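PDB 6HK5: CooJ, which probably acts as a nickel metallochaperone for carbon monoxide dehydrogenase, this truncated, mutant N-terminal part carrying a high-affinity nickel-binding site. Local coordinates for residues A[60-63]-A[64-68]; A[10-13]-A[14-17]; A[44-47]-A[48-51]; A[32-35]-A[36-39]; A[17-20]-A[21-25]. All blocks are in the same frame, centred on the assembly; numbering follows the deposited sequence.

Contact 1 (A[60-63]-A[64-68]); sequences SLNA and VLRDL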
loop_
_atom_site.group_PDB
_atom_site.type_symbol
_atom_site.label_atom_id
_atom_site.label_comp_id
_atom_site.label_asym_id
_atom_site.label_seq_id
_atom_site.Cartn_x
_atom_site.Cartn_y
_atom_site.Cartn_z
ATOM N N SER A 60 0.778 -11.191 -15.128
ATOM C CA SER A 60 -0.344 -11.945 -14.575
ATOM C C SER A 60 -1.383 -11.029 -13.937
ATOM O O SER A 60 -2.584 -11.339 -13.970
ATOM C CB SER A 60 0.159 -12.967 -13.552
ATOM O OG SER A 60 0.568 -12.328 -12.354
ATOM N N LEU A 61 -0.951 -9.919 -13.329
ATOM C CA LEU A 61 -1.923 -8.980 -12.776
ATOM C C LEU A 61 -2.692 -8.278 -13.885
ATOM O O LEU A 61 -3.894 -8.006 -13.748
ATOM C CB LEU A 61 -1.232 -7.953 -11.888
ATOM C CG LEU A 61 -1.166 -8.267 -10.399
ATOM C CD1 LEU A 61 -0.436 -7.119 -9.695
ATOM C CD2 LEU A 61 -2.573 -8.483 -9.827
ATOM N N ASN A 62 -2.014 -7.980 -14.998
ATOM C CA ASN A 62 -2.703 -7.399 -16.141
ATOM C C ASN A 62 -3.806 -8.327 -16.653
ATOM O O ASN A 62 -4.873 -7.864 -17.053
ATOM C CB ASN A 62 -1.698 -7.093 -17.248
ATOM C CG ASN A 62 -0.965 -5.778 -17.026
ATOM O OD1 ASN A 62 -1.471 -4.711 -17.375
ATOM N ND2 ASN A 62 0.241 -5.853 -16.453
ATOM N N ALA A 63 -3.571 -9.636 -16.637
ATOM C CA ALA A 63 -4.604 -10.557 -17.097
ATOM C C ALA A 63 -5.815 -10.530 -16.166
ATOM O O ALA A 63 -6.961 -10.564 -16.629
ATOM C CB ALA A 63 -4.022 -11.965 -17.226
ATOM N N VAL A 64 -5.583 -10.443 -14.853
ATOM C CA VAL A 64 -6.668 -10.203 -13.906
ATOM C C VAL A 64 -7.437 -8.938 -14.284
ATOM O O VAL A 64 -8.655 -8.971 -14.497
ATOM C CB VAL A 64 -6.124 -10.112 -12.473
ATOM C CG1 VAL A 64 -7.214 -9.608 -11.552
ATOM C CG2 VAL A 64 -5.586 -11.460 -12.004
ATOM N N LEU A 65 -6.723 -7.810 -14.395
ATOM C CA LEU A 65 -7.338 -6.535 -14.785
ATOM C C LEU A 65 -8.210 -6.673 -16.035
ATOM O O LEU A 65 -9.318 -6.127 -16.095
ATOM C CB LEU A 65 -6.249 -5.477 -15.026
ATOM C CG LEU A 65 -6.643 -4.020 -15.342
ATOM C CD1 LEU A 65 -7.581 -3.437 -14.317
ATOM C CD2 LEU A 65 -5.428 -3.112 -15.473
ATOM N N ARG A 66 -7.726 -7.385 -17.053
ATOM C CA ARG A 66 -8.494 -7.480 -18.282
ATOM C C ARG A 66 -9.696 -8.410 -18.134
ATOM O O ARG A 66 -10.640 -8.318 -18.916
ATOM C CB ARG A 66 -7.589 -7.926 -19.433
ATOM C CG ARG A 66 -6.555 -6.889 -19.848
ATOM C CD ARG A 66 -5.752 -7.286 -21.107
ATOM N NE ARG A 66 -5.016 -8.539 -20.948
ATOM C CZ ARG A 66 -3.729 -8.624 -20.622
ATOM N NH1 ARG A 66 -3.021 -7.519 -20.405
ATOM N NH2 ARG A 66 -3.155 -9.820 -20.494
ATOM N N ASP A 67 -9.702 -9.281 -17.137
ATOM C CA ASP A 67 -10.801 -10.215 -16.997
ATOM C C ASP A 67 -11.937 -9.668 -16.140
ATOM O O ASP A 67 -13.015 -10.268 -16.109
ATOM C CB ASP A 67 -10.291 -11.545 -16.423
ATOM C CG ASP A 67 -11.293 -12.689 -16.620
ATOM O OD1 ASP A 67 -11.352 -13.267 -17.723
ATOM O OD2 ASP A 67 -12.016 -13.011 -15.669
ATOM N N LEU A 68 -11.725 -8.543 -15.465
ATOM C CA LEU A 68 -12.787 -7.887 -14.719
ATOM C C LEU A 68 -13.782 -7.270 -15.696
ATOM O O LEU A 68 -13.467 -7.074 -16.872
ATOM C CB LEU A 68 -12.217 -6.814 -13.790
ATOM C CG LEU A 68 -11.192 -7.243 -12.742
ATOM C CD1 LEU A 68 -10.536 -6.023 -12.120
ATOM C CD2 LEU A 68 -11.838 -8.105 -11.667
#
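Val64 meets Ser60 and Leu61 on the tightly packed side of this helical turn. Val64 CB lies 3.3 Å from Leu61 O. CG1 is placed opposite the backbone N (chi1 169°), which puts Val64 CG2 beside that N and 3.6 Å from Ser60 O. Next to it, Leu65 N bonds to Leu61 O at 2.9 Å, almost straight at 175°. Leu61 and Val64 are buried: both rest on Leu16 of helix 5-35, and Val64 also touches Leu46 of the second subunit. This is the C-terminal part of helix 42-67, the second arm of an antiparallel helical hairpin. The other side is looser and belongs to exposed Arg66. Its chain bends at chi3 (-59°) and folds the guanidinium back over the preceding turn. Asn62 O sits 3.7 Å above the Arg66 guanidinium plane, over its centre. Arg66 NH1 comes within 3.4 Å of Asn62 CB, and Arg66 NH2 lies 3.8 Å from Ala63 CA. The Asn62 amide turns elsewhere, its ND2 bonding to Arg58 O. Toward the chain end the backbone bonding slackens, and Asp67 N makes a weak bond of 3.1 Å to Ala63 O.

Contact 2 (A[10-13]-A[14-17]); sequences KRLG and IYLA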
loop_
_atom_site.group_PDB
_atom_site.type_symbol
_atom_site.label_atom_id
_atom_site.label_comp_id
_atom_site.label_asym_id
_atom_site.label_seq_id
_atom_site.Cartn_x
_atom_site.Cartn_y
_atom_site.Cartn_z
ATOM N N LYS A 10 -15.248 -2.964 -10.345
ATOM C CA LYS A 10 -14.950 -1.585 -10.735
ATOM C C LYS A 10 -13.888 -0.969 -9.832
ATOM O O LYS A 10 -12.861 -0.455 -10.309
ATOM C CB LYS A 10 -16.247 -0.776 -10.682
ATOM C CG LYS A 10 -16.123 0.731 -10.876
ATOM C CD LYS A 10 -16.802 1.192 -12.172
ATOM C CE LYS A 10 -16.976 2.700 -12.201
ATOM N NZ LYS A 10 -15.678 3.397 -12.033
ATOM N N ARG A 11 -14.106 -1.008 -8.516
ATOM C CA ARG A 11 -13.156 -0.420 -7.582
ATOM C C ARG A 11 -11.814 -1.161 -7.606
ATOM O O ARG A 11 -10.749 -0.539 -7.521
ATOM C CB ARG A 11 -13.781 -0.401 -6.181
ATOM C CG ARG A 11 -12.818 -0.324 -5.017
ATOM C CD ARG A 11 -13.322 -1.154 -3.850
ATOM N NE ARG A 11 -13.733 -2.484 -4.288
ATOM C CZ ARG A 11 -12.903 -3.446 -4.695
ATOM N NH1 ARG A 11 -13.397 -4.618 -5.078
ATOM N NH2 ARG A 11 -11.584 -3.243 -4.733
ATOM N N LEU A 12 -11.838 -2.488 -7.751
ATOM C CA LEU A 12 -10.577 -3.219 -7.831
ATOM C C LEU A 12 -9.872 -2.939 -9.148
ATOM O O LEU A 12 -8.650 -2.744 -9.177
ATOM C CB LEU A 12 -10.820 -4.710 -7.647
ATOM C CG LEU A 12 -9.589 -5.575 -7.860
ATOM C CD1 LEU A 12 -8.579 -5.369 -6.743
ATOM C CD2 LEU A 12 -10.006 -7.029 -7.946
ATOM N N GLY A 13 -10.623 -2.896 -10.248
ATOM C CA GLY A 13 -10.038 -2.459 -11.502
ATOM C C GLY A 13 -9.291 -1.146 -11.367
ATOM O O GLY A 13 -8.230 -0.960 -11.968
ATOM N N ILE A 14 -9.822 -0.223 -10.560
ATOM C CA ILE A 14 -9.168 1.073 -10.401
ATOM C C ILE A 14 -7.872 0.918 -9.613
ATOM O O ILE A 14 -6.812 1.410 -10.027
ATOM C CB ILE A 14 -10.120 2.084 -9.739
ATOM C CG1 ILE A 14 -11.365 2.269 -10.611
ATOM C CG2 ILE A 14 -9.393 3.415 -9.512
ATOM C CD1 ILE A 14 -12.326 3.338 -10.129
ATOM N N TYR A 15 -7.939 0.211 -8.481
ATOM C CA TYR A 15 -6.764 -0.007 -7.643
ATOM C C TYR A 15 -5.660 -0.711 -8.423
ATOM O O TYR A 15 -4.471 -0.399 -8.263
ATOM C CB TYR A 15 -7.145 -0.824 -6.397
ATOM C CG TYR A 15 -5.950 -1.569 -5.855
ATOM C CD1 TYR A 15 -5.021 -0.926 -5.024
ATOM C CD2 TYR A 15 -5.696 -2.888 -6.235
ATOM C CE1 TYR A 15 -3.900 -1.596 -4.555
ATOM C CE2 TYR A 15 -4.579 -3.565 -5.782
ATOM C CZ TYR A 15 -3.686 -2.911 -4.943
ATOM O OH TYR A 15 -2.573 -3.572 -4.504
ATOM N N LEU A 16 -6.035 -1.680 -9.252
ATOM C CA LEU A 16 -5.043 -2.463 -9.990
ATOM C C LEU A 16 -4.295 -1.610 -11.009
ATOM O O LEU A 16 -3.086 -1.777 -11.184
ATOM C CB LEU A 16 -5.708 -3.659 -10.685
ATOM C CG LEU A 16 -6.021 -4.905 -9.850
ATOM C CD1 LEU A 16 -6.654 -5.999 -10.697
ATOM C CD2 LEU A 16 -4.753 -5.428 -9.209
ATOM N N ALA A 17 -4.988 -0.687 -11.684
ATOM C CA ALA A 17 -4.308 0.135 -12.681
ATOM C C ALA A 17 -3.352 1.124 -12.021
ATOM O O ALA A 17 -2.211 1.286 -12.472
ATOM C CB ALA A 17 -5.329 0.868 -13.549
#
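Ile14 lies against Lys10, one helical turn back. Its N bonds to Lys10 O and, weakly, to Arg11 O. Ile14 CG1 stands beside that same N (chi1 -60°) and presses on Lys10 O at 3.1 Å, a tight approach. Ile14 CD1 then reaches Lys10 NZ at 3.9 Å on the exposed face of the helix. Tyr15 follows, its N bonded to Arg11 O. The ring places Tyr15 CD2 3.8 Å from Leu12 CD1, the two side chains crossing obliquely. The far end of the ring leaves this helix, and OH bonds to His26 ND1 of the second subunit. Leu16 N donates to Leu12 O at 2.8 Å, and Leu16 CB rests 3.4 Å from Leu12 O. Leu16 CG approaches Leu12 CD1 at 4.1 Å, so this methyl is shared between Tyr15 and Leu16. An alanine in place of Leu12 would remove it and would probably open a gap beside both residues, with the Tyr15 ring less firmly held. Ala17 closes the run: Ala17 N bonds to Gly13 O at 3.3 Å and Ala17 CB stands 3.8 Å from that oxygen. Leu16 packs on Leu61 of helix 42-67, while Leu12 meets Leu37 of the second subunit. The arrangement is that of a regular alpha-helix in a helical hairpin, with apolar residues facing the partner helix and the dimer interface.

Contact 3 (A[44-47]-A[48-51]); sequences GALI and DRAL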
loop_
_atom_site.group_PDB
_atom_site.type_symbol
_atom_site.label_atom_id
_atom_site.label_comp_id
_atom_site.label_asym_id
_atom_site.label_seq_id
_atom_site.Cartn_x
_atom_site.Cartn_y
_atom_site.Cartn_z
ATOM N N GLY A 44 23.706 -7.414 -7.609
ATOM C CA GLY A 44 23.038 -7.130 -8.869
ATOM C C GLY A 44 22.216 -8.298 -9.386
ATOM O O GLY A 44 21.084 -8.114 -9.844
ATOM N N ALA A 45 22.769 -9.516 -9.322
ATOM C CA ALA A 45 22.050 -10.674 -9.851
ATOM C C ALA A 45 20.798 -10.968 -9.030
ATOM O O ALA A 45 19.737 -11.286 -9.587
ATOM C CB ALA A 45 22.962 -11.897 -9.897
ATOM N N LEU A 46 20.901 -10.869 -7.704
ATOM C CA LEU A 46 19.711 -11.026 -6.880
ATOM C C LEU A 46 18.653 -9.999 -7.261
ATOM O O LEU A 46 17.469 -10.334 -7.386
ATOM C CB LEU A 46 20.077 -10.916 -5.404
ATOM C CG LEU A 46 20.632 -12.204 -4.812
ATOM C CD1 LEU A 46 20.873 -12.025 -3.331
ATOM C CD2 LEU A 46 19.665 -13.360 -5.061
ATOM N N ILE A 47 19.079 -8.763 -7.533
ATOM C CA ILE A 47 18.135 -7.698 -7.848
ATOM C C ILE A 47 17.498 -7.920 -9.217
ATOM O O ILE A 47 16.288 -7.720 -9.385
ATOM C CB ILE A 47 18.820 -6.320 -7.735
ATOM C CG1 ILE A 47 19.095 -5.968 -6.267
ATOM C CG2 ILE A 47 17.955 -5.221 -8.348
ATOM C CD1 ILE A 47 19.862 -4.656 -6.114
ATOM N N ASP A 48 18.282 -8.336 -10.223
ATOM C CA ASP A 48 17.666 -8.599 -11.522
ATOM C C ASP A 48 16.625 -9.711 -11.426
ATOM O O ASP A 48 15.581 -9.656 -12.094
ATOM C CB ASP A 48 18.722 -8.969 -12.558
ATOM C CG ASP A 48 19.781 -7.898 -12.733
ATOM O OD1 ASP A 48 19.478 -6.701 -12.524
ATOM O OD2 ASP A 48 20.924 -8.267 -13.078
ATOM N N ARG A 49 16.903 -10.755 -10.635
ATOM C CA ARG A 49 15.916 -11.814 -10.489
ATOM C C ARG A 49 14.628 -11.269 -9.876
ATOM O O ARG A 49 13.523 -11.577 -10.341
ATOM C CB ARG A 49 16.476 -12.965 -9.652
ATOM C CG ARG A 49 15.439 -14.090 -9.486
ATOM C CD ARG A 49 15.895 -15.245 -8.584
ATOM N NE ARG A 49 16.074 -14.814 -7.201
ATOM C CZ ARG A 49 16.672 -15.529 -6.250
ATOM N NH1 ARG A 49 17.159 -16.744 -6.507
ATOM N NH2 ARG A 49 16.780 -15.021 -5.032
ATOM N N ALA A 50 14.752 -10.436 -8.841
ATOM C CA ALA A 50 13.571 -9.834 -8.232
ATOM C C ALA A 50 12.806 -9.006 -9.245
ATOM O O ALA A 50 11.574 -9.107 -9.335
ATOM C CB ALA A 50 13.969 -8.985 -7.027
ATOM N N LEU A 51 13.525 -8.212 -10.053
ATOM C CA LEU A 51 12.863 -7.350 -11.030
ATOM C C LEU A 51 12.202 -8.174 -12.118
ATOM O O LEU A 51 11.121 -7.824 -12.596
ATOM C CB LEU A 51 13.856 -6.359 -11.654
ATOM C CG LEU A 51 14.469 -5.251 -10.772
ATOM C CD1 LEU A 51 15.417 -4.398 -11.585
ATOM C CD2 LEU A 51 13.389 -4.386 -10.116
HETATM O O HOH W 1 16.339 -12.101 -5.731
#
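Arg49 leans over Leu46, the two side chains lying side by side and pointing the same way. Arg49 CB starts 3.6 Å from Leu46 O. CG and CD carry the chain outward, and a bend at chi3 (66°) turns the guanidinium back. Arg49 CZ then lies 3.9 Å from Leu46 CD2, which covers one guanidinium face. At the tip, Arg49 NH2 is 3.3 Å from Leu46 CD2. Arg49 NH2 also gives a hydrogen bond of 3.0 Å to a water, which donates in turn to Leu46 O at 2.7 Å. Leu46 O thus holds two donors, this water and Ala50 N. On another side of the turn, Asp48 N bonds to Gly44 O at 2.8 Å. The Asp48 carboxylate is folded back beside its own N (chi1 -58°), and Asp48 CG comes within 3.2 Å of Gly44 O. Both carboxylate oxygens lie close to Gly44 O without bonding to it, and OD1 forms a salt bridge with Arg34 NE of helix 5-35. An asparagine here would lack the negative charge and is likely to leave Arg34 without its ionic mate. Ile47 and Leu51 pack on Ile30 of that helix, while Ala50 touches Ser60 of the second subunit. The chemistry is therefore divided: apolar side chains pack against helix 5-35 and the second subunit, a water ties one arginine to its own helix, and the Asp48-Arg34 salt bridge joins the two helices of the hairpin.

Contact 4 (A[32-35]-A[36-39]); sequences VQRD and ALAE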
loop_
_atom_site.group_PDB
_atom_site.type_symbol
_atom_site.label_atom_id
_atom_site.label_comp_id
_atom_site.label_asym_id
_atom_site.label_seq_id
_atom_site.Cartn_x
_atom_site.Cartn_y
_atom_site.Cartn_z
ATOM N N VAL A 32 17.678 1.449 -12.451
ATOM C CA VAL A 32 18.760 2.376 -12.748
ATOM C C VAL A 32 19.760 2.418 -11.597
ATOM O O VAL A 32 20.973 2.400 -11.821
ATOM C CB VAL A 32 18.202 3.762 -13.099
ATOM C CG1 VAL A 32 19.328 4.754 -13.196
ATOM C CG2 VAL A 32 17.448 3.702 -14.429
ATOM N N GLN A 33 19.276 2.436 -10.344
ATOM C CA GLN A 33 20.195 2.319 -9.213
ATOM C C GLN A 33 20.989 1.016 -9.279
ATOM O O GLN A 33 22.191 0.993 -8.987
ATOM C CB GLN A 33 19.432 2.421 -7.894
ATOM C CG GLN A 33 18.861 3.804 -7.614
ATOM C CD GLN A 33 18.216 3.894 -6.230
ATOM O OE1 GLN A 33 18.697 3.297 -5.275
ATOM N NE2 GLN A 33 17.116 4.621 -6.131
ATOM N N ARG A 34 20.345 -0.077 -9.684
ATOM C CA ARG A 34 21.058 -1.346 -9.738
ATOM C C ARG A 34 22.172 -1.307 -10.777
ATOM O O ARG A 34 23.200 -1.985 -10.620
ATOM C CB ARG A 34 20.071 -2.483 -10.016
ATOM C CG ARG A 34 20.709 -3.825 -10.333
ATOM C CD ARG A 34 20.958 -4.023 -11.825
ATOM N NE ARG A 34 21.528 -5.345 -12.065
ATOM C CZ ARG A 34 22.814 -5.622 -11.901
ATOM N NH1 ARG A 34 23.664 -4.661 -11.521
ATOM N NH2 ARG A 34 23.251 -6.852 -12.122
ATOM N N ASP A 35 21.987 -0.522 -11.842
ATOM C CA ASP A 35 23.014 -0.422 -12.869
ATOM C C ASP A 35 24.251 0.316 -12.365
ATOM O O ASP A 35 25.326 0.172 -12.948
ATOM C CB ASP A 35 22.458 0.270 -14.111
ATOM C CG ASP A 35 21.354 -0.543 -14.803
ATOM O OD1 ASP A 35 21.273 -1.772 -14.589
ATOM O OD2 ASP A 35 20.576 0.053 -15.578
ATOM N N ALA A 36 24.131 1.089 -11.292
ATOM C CA ALA A 36 25.302 1.754 -10.726
ATOM C C ALA A 36 26.125 0.832 -9.838
ATOM O O ALA A 36 27.159 1.256 -9.312
ATOM C CB ALA A 36 24.871 3.002 -9.938
ATOM N N LEU A 37 25.680 -0.406 -9.643
ATOM C CA LEU A 37 26.420 -1.338 -8.817
ATOM C C LEU A 37 27.677 -1.792 -9.541
ATOM O O LEU A 37 27.794 -1.687 -10.766
ATOM C CB LEU A 37 25.542 -2.533 -8.448
ATOM C CG LEU A 37 24.550 -2.169 -7.341
ATOM C CD1 LEU A 37 23.441 -3.210 -7.179
ATOM C CD2 LEU A 37 25.316 -1.991 -6.047
ATOM N N ALA A 38 28.634 -2.283 -8.756
ATOM C CA ALA A 38 29.852 -2.875 -9.291
ATOM C C ALA A 38 29.533 -3.905 -10.366
ATOM O O ALA A 38 28.446 -4.488 -10.373
ATOM C CB ALA A 38 30.669 -3.517 -8.168
ATOM N N GLU A 39 30.469 -4.125 -11.282
ATOM C CA GLU A 39 30.259 -5.100 -12.342
ATOM C C GLU A 39 30.143 -6.492 -11.740
ATOM O O GLU A 39 30.947 -6.880 -10.885
HETATM O O HOH W 2 28.631 -0.066 -12.531
#
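Ala36 N and Leu37 N reach back three residues, to Gln33 O at 3.0 Å and Arg34 O at 3.1 Å, each donor standing 62° out of its carbonyl plane. These i to i-3 bonds, as in a 3-10 turn, form where helix 5-35 runs out into the loop that leads to helix 42-67 in the helical hairpin. Ala36 N also has a weak bond to Val32 O, a remnant of the alpha-helical pattern. Beyond it the chain opens out, Leu37 taking an extended backbone. The side chains of Arg34 and Leu37 cross at about a right angle. Leu37 CB sits 3.2 Å from Arg34 O, and Leu37 CD1 comes within 4.0 Å of Arg34 CA, so this leucine folds back over the last turn. Its CG stands beside its own N (chi1 -77°), which directs the branch that way. Leu37 also packs on Leu43 and Ile47 of helix 42-67, tying the loop to that helix. Arg34 bends at chi2 (-90°). Arg34 NH1 passes 4.2 Å from Leu37 CB, while the polar end of Arg34 is taken by Asp48. Gln33, on another side, packs on Tyr15 of the second subunit. Asp35 and Ala36 are exposed. A water spans the turn there, donating to Leu37 O at 2.5 Å and weakly to Asp35 O at 3.3 Å.

Contact 5 (A[17-20]-A[21-25]); sequences AHFL and DHVEG. With NI (nickel (II) ion), chain I.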
loop_
_atom_site.group_PDB
_atom_site.type_symbol
_atom_site.label_atom_id
_atom_site.label_comp_id
_atom_site.label_asym_id
_atom_site.label_seq_id
_atom_site.Cartn_x
_atom_site.Cartn_y
_atom_site.Cartn_z
ATOM N N ALA A 17 -4.988 -0.687 -11.684
ATOM C CA ALA A 17 -4.308 0.135 -12.681
ATOM C C ALA A 17 -3.352 1.124 -12.021
ATOM O O ALA A 17 -2.211 1.286 -12.472
ATOM C CB ALA A 17 -5.329 0.868 -13.549
ATOM N N HIS A 18 -3.811 1.808 -10.966
ATOM C CA HIS A 18 -2.938 2.688 -10.197
ATOM C C HIS A 18 -1.725 1.934 -9.679
ATOM O O HIS A 18 -0.599 2.439 -9.735
ATOM C CB HIS A 18 -3.705 3.305 -9.014
ATOM C CG HIS A 18 -4.849 4.192 -9.409
ATOM N ND1 HIS A 18 -4.990 4.719 -10.674
ATOM C CD2 HIS A 18 -5.887 4.679 -8.684
ATOM C CE1 HIS A 18 -6.073 5.475 -10.718
ATOM N NE2 HIS A 18 -6.635 5.467 -9.523
ATOM N N PHE A 19 -1.945 0.723 -9.163
ATOM C CA PHE A 19 -0.870 -0.054 -8.553
ATOM C C PHE A 19 0.151 -0.492 -9.588
ATOM O O PHE A 19 1.362 -0.459 -9.332
ATOM C CB PHE A 19 -1.448 -1.275 -7.844
ATOM C CG PHE A 19 -0.402 -2.225 -7.317
ATOM C CD1 PHE A 19 0.144 -2.044 -6.059
ATOM C CD2 PHE A 19 0.036 -3.297 -8.080
ATOM C CE1 PHE A 19 1.112 -2.921 -5.569
ATOM C CE2 PHE A 19 0.999 -4.178 -7.604
ATOM C CZ PHE A 19 1.538 -3.989 -6.346
ATOM N N LEU A 20 -0.319 -0.940 -10.749
ATOM C CA LEU A 20 0.599 -1.335 -11.813
ATOM C C LEU A 20 1.413 -0.136 -12.294
ATOM O O LEU A 20 2.638 -0.219 -12.435
ATOM C CB LEU A 20 -0.179 -1.982 -12.963
ATOM C CG LEU A 20 -0.529 -3.465 -12.758
ATOM C CD1 LEU A 20 -1.588 -3.956 -13.743
ATOM C CD2 LEU A 20 0.724 -4.316 -12.891
ATOM N N ASP A 21 0.744 1.003 -12.514
ATOM C CA ASP A 21 1.466 2.241 -12.798
ATOM C C ASP A 21 2.475 2.557 -11.697
ATOM O O ASP A 21 3.626 2.901 -11.977
ATOM C CB ASP A 21 0.483 3.405 -12.973
ATOM C CG ASP A 21 -0.154 3.438 -14.364
ATOM O OD1 ASP A 21 0.428 2.857 -15.315
ATOM O OD2 ASP A 21 -1.234 4.059 -14.510
ATOM N N HIS A 22 2.076 2.405 -10.431
ATOM C CA HIS A 22 2.970 2.807 -9.349
ATOM C C HIS A 22 4.222 1.935 -9.309
ATOM O O HIS A 22 5.344 2.456 -9.290
ATOM C CB HIS A 22 2.232 2.780 -8.004
ATOM C CG HIS A 22 3.028 3.360 -6.873
ATOM N ND1 HIS A 22 3.346 4.700 -6.793
ATOM C CD2 HIS A 22 3.576 2.780 -5.781
ATOM C CE1 HIS A 22 4.062 4.921 -5.706
ATOM N NE2 HIS A 22 4.213 3.771 -5.071
ATOM N N VAL A 23 4.063 0.606 -9.305
ATOM C CA VAL A 23 5.238 -0.247 -9.160
ATOM C C VAL A 23 6.137 -0.215 -10.389
ATOM O O VAL A 23 7.333 -0.492 -10.276
ATOM C CB VAL A 23 4.842 -1.695 -8.848
ATOM C CG1 VAL A 23 4.037 -1.743 -7.550
ATOM C CG2 VAL A 23 4.067 -2.296 -10.012
ATOM N N GLU A 24 5.600 0.114 -11.563
ATOM C CA GLU A 24 6.463 0.265 -12.729
ATOM C C GLU A 24 7.398 1.448 -12.556
ATOM O O GLU A 24 8.533 1.417 -13.040
ATOM C CB GLU A 24 5.626 0.396 -13.996
ATOM C CG GLU A 24 5.194 -0.961 -14.518
ATOM C CD GLU A 24 3.967 -0.917 -15.416
ATOM O OE1 GLU A 24 3.461 -2.010 -15.782
ATOM O OE2 GLU A 24 3.517 0.200 -15.758
ATOM N N GLY A 25 6.961 2.480 -11.838
ATOM C CA GLY A 25 7.886 3.542 -11.483
ATOM C C GLY A 25 9.031 3.047 -10.620
ATOM O O GLY A 25 10.197 3.353 -10.893
HETATM NI NI NI I . 5.634 3.066 -3.627
#
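His22 N bonds to His18 O at 2.8 Å, the shortest hydrogen bond of this turn, with an N-H...O angle of 144°. His22 CB lies 3.3 Å from His18 O. With CG anti to the backbone N (chi1 -172°) the imidazole is carried off the helix, and His22 NE2 binds the nickel ion at 2.1 Å. His26 of the same chain, His22 and His18 of the second subunit and Glu29 of the fourth subunit also bind the metal. The metal site is therefore built between chains. On another side of the helix, Val23 CG1 sits over one face of the Phe19 ring in a CH-pi contact, 3.8 Å from the centroid and 20° off the normal. Asp21 folds back along the helix, Asp21 CG 3.5 Å from Ala17 O. Glu24 does likewise, with Glu24 CD 3.3 Å from Leu20 O, and its OE1 forms a salt bridge with Arg58. Asp21 and Glu24 have been seen to bind calcium in a crystal structure of this protein; none is bound to this chain here. Phe19 and Leu20 face helix 42-67, on Leu61 and Asn62 respectively. Phe19 also stacks on His26 of the second subunit, while His18 stacks on His18 of the third and His22 packs on Gln33 of the fourth.

Contacts 2 and 5 follow one another along helix 5-35, and contact 4 lies where it passes into the loop. Contacts 3 and 1 lie on helix 42-67. The hairpin brings them together in pairs. Contacts 1 and 2 have centres about 10 Å apart and touch through Leu65 CD1 and Gly13 O at 3.5 Å. Contacts 3 and 4 lie about 11 Å apart, between centres, near the loop. Contact 5 holds the nickel ligand His22 and shares Ala17 with contact 2. It touches contact 1 where Leu61 CD1 meets Phe19 CE2 at 3.9 Å. The side chain of Leu61 is about 13 Å from the nickel ion, as is that of Leu51. All five contacts touch the second subunit.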